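Local coordinates for protein KLLA0B12012p (Kluyveromyces lactis, PDB 6Y3P) that probably binds ATP through its C-terminal ATP-grasp domain of the tubulin-tyrosine ligase family, the part present here, and is a direct partner of the mRNA decapping enzyme Dcp2, at residues P289-R292 / R293-R297; I300-A303 / V304-F308. All coordinates share one frame; numbering follows the deposited sequence.

Contact 1. Residues P289-R292 / R293-R297; sequences PSHR and REEIR. With SO4 (sulfate ion), chain C; SO4 (sulfate ion), chain D.
Arg-293 folds its guanidinium back over the first turn of helix 290-313, so that CA of Ser-290 lies 3.4 Å above one face of the flat group, toward its rim. The chain of Arg-293 bends at chi3 (-96°), which turns it toward the helix start and brings its NH1 2.8 Å from O3 of the chain D sulfate. A second sulfate, chain C, sits at the helix N-terminus: its O4 takes a bond from OG of Ser-290 at 2.7 Å and a longer one from the Ser-290 backbone N. Both ions probably come from the crystallisation liquor, and the positive end of the helix would be expected to attract such anions. Pro-289 is the N-cap residue, and its carbonyl O accepts the Arg-293 N-H at 3.0 Å.

On another flank of the helix, Arg-292 and Glu-295 form a salt bridge, NH1 to OE1 at 3.0 Å. OE1 is met nearly end-on, yet the guanidinium and carboxylate planes stand 77° apart, making this a single-point bridge instead of a flat two-bond pair. The other carboxylate oxygen of Glu-295, OE2, lies in plane at the edge of the His-291 ring, 3.7 Å from its CD2. Were Glu-295 an alanine, the Arg-292 guanidinium would probably lose its acidic mate here and be freer to turn. Another i to i+3 bridge joins Glu-294 OE1 to Arg-297 NH1 at 3.0 Å, the acceptor being approached from above the carboxylate plane.

Asp-283 ties the two arginines together, since its OD1 makes salt bridges to both Arg-293 and Arg-297. Phe-282 packs against Arg-293, Ile-296 and Arg-297, while Arg-297 also reaches Asp-233 and Met-235, so this first part of helix 290-313 rests on the loop at Phe-282 and on strand 228-239.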
ATOM      1  N   PRO A 289      21.071   3.111 -11.121  1.00 37.08           N
ATOM      2  CA  PRO A 289      21.510   2.216 -12.227  1.00 37.70           C
ATOM      3  C   PRO A 289      20.411   1.213 -12.614  1.00 41.79           C
ATOM      4  O   PRO A 289      19.706   0.755 -11.736  1.00 42.31           O
ATOM      5  CB  PRO A 289      22.782   1.537 -11.676  1.00 39.23           C
ATOM      6  CG  PRO A 289      23.214   2.380 -10.468  1.00 41.81           C
ATOM      7  CD  PRO A 289      21.965   3.010  -9.940  1.00 37.61           C
ATOM      8  N   SER A 290      20.229   0.906 -13.906  1.00 41.05           N
ATOM      9  CA  SER A 290      19.170  -0.005 -14.362  1.00 42.79           C
ATOM     10  C   SER A 290      19.107  -1.355 -13.629  1.00 49.49           C
ATOM     11  O   SER A 290      18.001  -1.799 -13.331  1.00 52.45           O
ATOM     12  CB  SER A 290      19.204  -0.223 -15.874  1.00 45.97           C
ATOM     13  OG  SER A 290      20.458  -0.742 -16.273  1.00 57.25           O
ATOM     14  N   HIS A 291      20.240  -1.972 -13.291  1.00 46.40           N
ATOM     15  CA  HIS A 291      20.234  -3.243 -12.567  1.00 47.25           C
ATOM     16  C   HIS A 291      19.702  -3.060 -11.140  1.00 49.18           C
ATOM     17  O   HIS A 291      19.132  -3.995 -10.587  1.00 49.41           O
ATOM     18  CB  HIS A 291      21.610  -3.921 -12.586  1.00 49.70           C
ATOM     19  CG  HIS A 291      22.614  -3.268 -11.689  1.00 54.34           C
ATOM     20  ND1 HIS A 291      23.449  -2.252 -12.145  1.00 57.32           N
ATOM     21  CD2 HIS A 291      22.890  -3.503 -10.388  1.00 56.41           C
ATOM     22  CE1 HIS A 291      24.193  -1.907 -11.108  1.00 56.36           C
ATOM     23  NE2 HIS A 291      23.878  -2.617 -10.028  1.00 56.30           N
ATOM     24  N   ARG A 292      19.881  -1.857 -10.551  1.00 43.35           N
ATOM     25  CA  ARG A 292      19.350  -1.542  -9.232  1.00 41.51           C
ATOM     26  C   ARG A 292      17.845  -1.324  -9.340  1.00 43.71           C
ATOM     27  O   ARG A 292      17.109  -1.787  -8.482  1.00 41.80           O
ATOM     28  CB  ARG A 292      20.043  -0.329  -8.619  1.00 41.22           C
ATOM     29  CG  ARG A 292      21.499  -0.563  -8.250  1.00 42.09           C
ATOM     30  CD  ARG A 292      21.731  -1.790  -7.381  1.00 42.48           C
ATOM     31  NE  ARG A 292      22.914  -1.574  -6.556  1.00 40.74           N
ATOM     32  CZ  ARG A 292      23.173  -2.193  -5.413  1.00 44.54           C
ATOM     33  NH1 ARG A 292      22.355  -3.126  -4.958  1.00 37.26           N
ATOM     34  NH2 ARG A 292      24.242  -1.863  -4.704  1.00 41.16           N
ATOM     35  N   ARG A 293      17.382  -0.696 -10.432  1.00 41.65           N
ATOM     36  CA  ARG A 293      15.946  -0.533 -10.689  1.00 42.53           C
ATOM     37  C   ARG A 293      15.266  -1.911 -10.829  1.00 49.44           C
ATOM     38  O   ARG A 293      14.184  -2.107 -10.281  1.00 49.66           O
ATOM     39  CB  ARG A 293      15.709   0.318 -11.949  1.00 42.56           C
ATOM     40  CG  ARG A 293      15.693   1.802 -11.642  1.00 42.17           C
ATOM     41  CD  ARG A 293      15.412   2.623 -12.862  1.00 44.43           C
ATOM     42  NE  ARG A 293      16.683   3.060 -13.428  1.00 49.70           N
ATOM     43  CZ  ARG A 293      17.064   2.850 -14.674  1.00 47.36           C
ATOM     44  NH1 ARG A 293      16.258   2.233 -15.526  1.00 36.26           N
ATOM     45  NH2 ARG A 293      18.253   3.241 -15.078  1.00 42.26           N
ATOM     46  N   GLU A 294      15.943  -2.878 -11.496  1.00 48.12           N
ATOM     47  CA  GLU A 294      15.437  -4.235 -11.692  1.00 48.45           C
ATOM     48  C   GLU A 294      15.381  -5.044 -10.394  1.00 51.42           C
ATOM     49  O   GLU A 294      14.406  -5.763 -10.175  1.00 53.01           O
ATOM     50  CB  GLU A 294      16.221  -4.968 -12.792  1.00 50.36           C
ATOM     51  CG  GLU A 294      15.368  -5.953 -13.589  1.00 70.39           C
ATOM     52  CD  GLU A 294      13.985  -5.505 -14.051  1.00 92.39           C
ATOM     53  OE1 GLU A 294      13.896  -4.540 -14.850  1.00 72.49           O
ATOM     54  OE2 GLU A 294      12.989  -6.143 -13.632  1.00 80.41           O
ATOM     55  N   GLU A 295      16.383  -4.871  -9.520  1.00 46.15           N
ATOM     56  CA  GLU A 295      16.482  -5.506  -8.205  1.00 45.73           C
ATOM     57  C   GLU A 295      15.359  -4.963  -7.305  1.00 50.51           C
ATOM     58  O   GLU A 295      14.789  -5.722  -6.513  1.00 52.27           O
ATOM     59  CB  GLU A 295      17.843  -5.192  -7.570  1.00 47.28           C
ATOM     60  CG  GLU A 295      18.978  -6.114  -7.981  1.00 59.67           C
ATOM     61  CD  GLU A 295      20.386  -5.630  -7.665  1.00 80.15           C
ATOM     62  OE1 GLU A 295      20.546  -4.784  -6.755  1.00 60.13           O
ATOM     63  OE2 GLU A 295      21.337  -6.115  -8.326  1.00 77.30           O
ATOM     64  N   ILE A 296      15.029  -3.650  -7.435  1.00 43.16           N
ATOM     65  CA  ILE A 296      13.938  -3.046  -6.675  1.00 41.44           C
ATOM     66  C   ILE A 296      12.586  -3.674  -7.156  1.00 44.88           C
ATOM     67  O   ILE A 296      11.682  -3.933  -6.349  1.00 42.93           O
ATOM     68  CB  ILE A 296      14.009  -1.493  -6.804  1.00 43.11           C
ATOM     69  CG1 ILE A 296      15.113  -0.926  -5.879  1.00 42.75           C
ATOM     70  CG2 ILE A 296      12.661  -0.812  -6.524  1.00 40.34           C
ATOM     71  CD1 ILE A 296      15.604   0.620  -6.225  1.00 41.85           C
ATOM     72  N   ARG A 297      12.475  -3.939  -8.464  1.00 42.52           N
ATOM     73  CA  ARG A 297      11.265  -4.537  -9.025  1.00 43.15           C
ATOM     74  C   ARG A 297      11.141  -5.988  -8.533  1.00 47.73           C
ATOM     75  O   ARG A 297      10.075  -6.397  -8.106  1.00 48.42           O
ATOM     76  CB  ARG A 297      11.320  -4.494 -10.556  1.00 43.12           C
ATOM     77  CG  ARG A 297      10.355  -3.508 -11.172  1.00 52.35           C
ATOM     78  CD  ARG A 297      10.724  -3.217 -12.607  1.00 62.33           C
ATOM     79  NE  ARG A 297      10.885  -1.777 -12.758  1.00 76.05           N
ATOM     80  CZ  ARG A 297      11.912  -1.183 -13.353  1.00 77.49           C
ATOM     81  NH1 ARG A 297      12.879  -1.908 -13.912  1.00 51.31           N
ATOM     82  NH2 ARG A 297      11.976   0.141 -13.409  1.00 60.68           N
TER
HETATM   83  S   SO4 C 802      23.338   2.011 -16.205  0.50 52.55           S
HETATM   84  O1  SO4 C 802      24.660   1.950 -15.594  0.50 51.61           O
HETATM   85  O2  SO4 C 802      23.450   2.172 -17.661  0.50 54.40           O
HETATM   86  O3  SO4 C 802      22.582   3.123 -15.661  0.50 52.79           O
HETATM   87  O4  SO4 C 802      22.650   0.780 -15.919  0.50 56.11           O
HETATM   88  S   SO4 D 803      17.858   2.826 -19.210  1.00102.91           S
HETATM   89  O1  SO4 D 803      19.168   2.740 -18.558  1.00104.57           O
HETATM   90  O2  SO4 D 803      17.790   1.855 -20.307  1.00102.23           O
HETATM   91  O3  SO4 D 803      16.817   2.519 -18.231  1.00102.96           O
HETATM   92  O4  SO4 D 803      17.664   4.186 -19.733  1.00102.15           O

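Contact 2. Residues I300-A303 / V304-F308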
ATOM      1  N   ILE A 300      10.068  -6.009  -5.008  1.00 40.71           N
ATOM      2  CA  ILE A 300       8.648  -5.619  -4.929  1.00 39.25           C
ATOM      3  C   ILE A 300       7.721  -6.816  -5.250  1.00 42.85           C
ATOM      4  O   ILE A 300       6.763  -7.080  -4.514  1.00 40.94           O
ATOM      5  CB  ILE A 300       8.349  -4.340  -5.769  1.00 40.82           C
ATOM      6  CG1 ILE A 300       8.845  -3.098  -4.994  1.00 40.04           C
ATOM      7  CG2 ILE A 300       6.838  -4.221  -6.098  1.00 42.17           C
ATOM      8  CD1 ILE A 300       9.067  -1.780  -5.793  1.00 38.96           C
ATOM      9  N   HIS A 301       8.022  -7.540  -6.320  1.00 38.80           N
ATOM     10  CA  HIS A 301       7.232  -8.700  -6.739  1.00 39.13           C
ATOM     11  C   HIS A 301       7.288  -9.770  -5.707  1.00 45.92           C
ATOM     12  O   HIS A 301       6.290 -10.413  -5.466  1.00 49.14           O
ATOM     13  CB  HIS A 301       7.791  -9.266  -8.033  1.00 40.58           C
ATOM     14  CG  HIS A 301       7.599  -8.375  -9.202  1.00 45.03           C
ATOM     15  ND1 HIS A 301       7.845  -8.815 -10.473  1.00 48.48           N
ATOM     16  CD2 HIS A 301       7.171  -7.099  -9.256  1.00 47.29           C
ATOM     17  CE1 HIS A 301       7.550  -7.801 -11.264  1.00 48.13           C
ATOM     18  NE2 HIS A 301       7.128  -6.758 -10.571  1.00 48.07           N
ATOM     19  N   GLU A 302       8.449  -9.974  -5.091  1.00 42.49           N
ATOM     20  CA  GLU A 302       8.595 -10.964  -4.050  1.00 42.26           C
ATOM     21  C   GLU A 302       7.791 -10.622  -2.806  1.00 44.46           C
ATOM     22  O   GLU A 302       7.107 -11.493  -2.267  1.00 44.10           O
ATOM     23  CB  GLU A 302      10.082 -11.187  -3.744  1.00 43.76           C
ATOM     24  CG  GLU A 302      10.387 -12.534  -3.125  1.00 57.34           C
ATOM     25  CD  GLU A 302       9.736 -13.768  -3.732  1.00 81.31           C
ATOM     26  OE1 GLU A 302       9.533 -13.824  -4.969  1.00 75.85           O
ATOM     27  OE2 GLU A 302       9.451 -14.700  -2.948  1.00 74.72           O
ATOM     28  N   ALA A 303       7.835  -9.345  -2.385  1.00 42.15           N
ATOM     29  CA  ALA A 303       7.154  -8.833  -1.195  1.00 42.53           C
ATOM     30  C   ALA A 303       5.624  -8.871  -1.314  1.00 48.42           C
ATOM     31  O   ALA A 303       4.942  -9.256  -0.351  1.00 47.48           O
ATOM     32  CB  ALA A 303       7.649  -7.438  -0.858  1.00 42.69           C
ATOM     33  N   VAL A 304       5.100  -8.510  -2.513  1.00 44.84           N
ATOM     34  CA  VAL A 304       3.677  -8.536  -2.854  1.00 44.48           C
ATOM     35  C   VAL A 304       3.143 -10.005  -2.794  1.00 50.68           C
ATOM     36  O   VAL A 304       2.125 -10.265  -2.165  1.00 50.65           O
ATOM     37  CB  VAL A 304       3.414  -7.855  -4.239  1.00 47.10           C
ATOM     38  CG1 VAL A 304       2.028  -8.192  -4.753  1.00 47.39           C
ATOM     39  CG2 VAL A 304       3.590  -6.330  -4.169  1.00 45.52           C
ATOM     40  N   SER A 305       3.852 -10.941  -3.450  1.00 49.06           N
ATOM     41  CA  SER A 305       3.551 -12.384  -3.533  1.00 48.65           C
ATOM     42  C   SER A 305       3.485 -13.010  -2.130  1.00 50.48           C
ATOM     43  O   SER A 305       2.532 -13.709  -1.806  1.00 48.48           O
ATOM     44  CB  SER A 305       4.617 -13.085  -4.378  1.00 49.79           C
ATOM     45  OG  SER A 305       4.437 -14.489  -4.359  1.00 67.11           O
ATOM     46  N   GLU A 306       4.502 -12.724  -1.302  1.00 47.89           N
ATOM     47  CA  GLU A 306       4.647 -13.180   0.080  1.00 47.15           C
ATOM     48  C   GLU A 306       3.534 -12.623   0.944  1.00 50.12           C
ATOM     49  O   GLU A 306       2.956 -13.369   1.739  1.00 52.05           O
ATOM     50  CB  GLU A 306       6.024 -12.762   0.626  1.00 48.16           C
ATOM     51  CG  GLU A 306       7.185 -13.570   0.075  1.00 57.04           C
ATOM     52  CD  GLU A 306       7.081 -15.046   0.395  1.00 69.74           C
ATOM     53  OE1 GLU A 306       7.128 -15.378   1.601  1.00 60.93           O
ATOM     54  OE2 GLU A 306       6.834 -15.850  -0.536  1.00 60.67           O
ATOM     55  N   LEU A 307       3.183 -11.338   0.751  1.00 44.14           N
ATOM     56  CA  LEU A 307       2.098 -10.703   1.510  1.00 42.91           C
ATOM     57  C   LEU A 307       0.759 -11.340   1.234  1.00 48.74           C
ATOM     58  O   LEU A 307       0.001 -11.597   2.170  1.00 50.02           O
ATOM     59  CB  LEU A 307       2.056  -9.174   1.316  1.00 41.52           C
ATOM     60  CG  LEU A 307       1.001  -8.402   2.124  1.00 44.66           C
ATOM     61  CD1 LEU A 307       1.069  -8.760   3.625  1.00 47.19           C
ATOM     62  CD2 LEU A 307       1.181  -6.941   1.969  1.00 37.55           C
ATOM     63  N   PHE A 308       0.460 -11.616  -0.026  1.00 46.14           N
ATOM     64  CA  PHE A 308      -0.798 -12.265  -0.350  1.00 46.61           C
ATOM     65  C   PHE A 308      -0.830 -13.718   0.156  1.00 51.28           C
ATOM     66  O   PHE A 308      -1.877 -14.164   0.620  1.00 52.58           O
ATOM     67  CB  PHE A 308      -1.148 -12.106  -1.840  1.00 48.32           C
ATOM     68  CG  PHE A 308      -1.798 -10.752  -2.037  1.00 49.36           C
ATOM     69  CD1 PHE A 308      -3.080 -10.498  -1.550  1.00 51.35           C
ATOM     70  CD2 PHE A 308      -1.090  -9.702  -2.611  1.00 49.95           C
ATOM     71  CE1 PHE A 308      -3.639  -9.228  -1.642  1.00 51.69           C
ATOM     72  CE2 PHE A 308      -1.655  -8.428  -2.703  1.00 51.37           C
ATOM     73  CZ  PHE A 308      -2.921  -8.198  -2.217  1.00 49.64           C
TER
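Ile-300 and Val-304, one helical turn apart, meet through their CG2 methyls at 4.3 Å, a loose apolar touch. The valine keeps CG2 beside its own backbone N, opposite the carbonyl carbon, and thereby sets this methyl 3.3 Å from O of Ile-300. On another side of the helix the carboxylates of Glu-302 and Glu-306 approach to 3.7 Å between their OE2 atoms, with planes only 17° apart. Glu-306 also lays CG against the carbonyl O of Glu-302.

Beneath these side chains runs a regular i to i+4 ladder, from Val-304 N to Ile-300 O at 3.0 Å through to Leu-307 N and Ala-303 O at 2.9 Å. Farther out, Tyr-93 OH and Ser-100 OG both bond to OE1 of Glu-306, fixing that buried carboxylate, and Asp-233 holds NE2 of His-301. The apolar residues face the branched antiparallel sheet: Ile-300 touches Cys-219, Met-235 and Phe-333, Val-304 touches Val-221, Val-231 and Phe-331, and Phe-308 touches Val-221, Cys-223 and Phe-331. Outside the strands, Phe-319 meets Phe-308 edge to face.

The helix is thus amphipathic, apolar against the sheet and acidic on another flank. Two like charges this close are likely to raise the proton affinity of one carboxylate, although the two hydroxyl partners of Glu-306 would offset part of the cost of burying it.

Contacts 1 and 2 follow one another along helix 290-313, their centres about 17 Å apart, and no side chain of one touches the other. The centre of contact 1 lies about 20 Å from that of the chain, the centre of contact 2 about 12 Å; sulfate at contact 1 also bonds Lys-286. Salt bridges dominate contact 1, whereas in contact 2 apolar packing on the sheet accompanies a pair of carboxylates. Strand 228-239 is common ground: Asp-233 touches Arg-297 and bonds His-301, while Met-235 lies against both Arg-297 and Ile-300. Neither contact holds a nucleotide in this structure; the geometry shows how helix 290-313 is anchored on the sheet of the ATP-grasp domain.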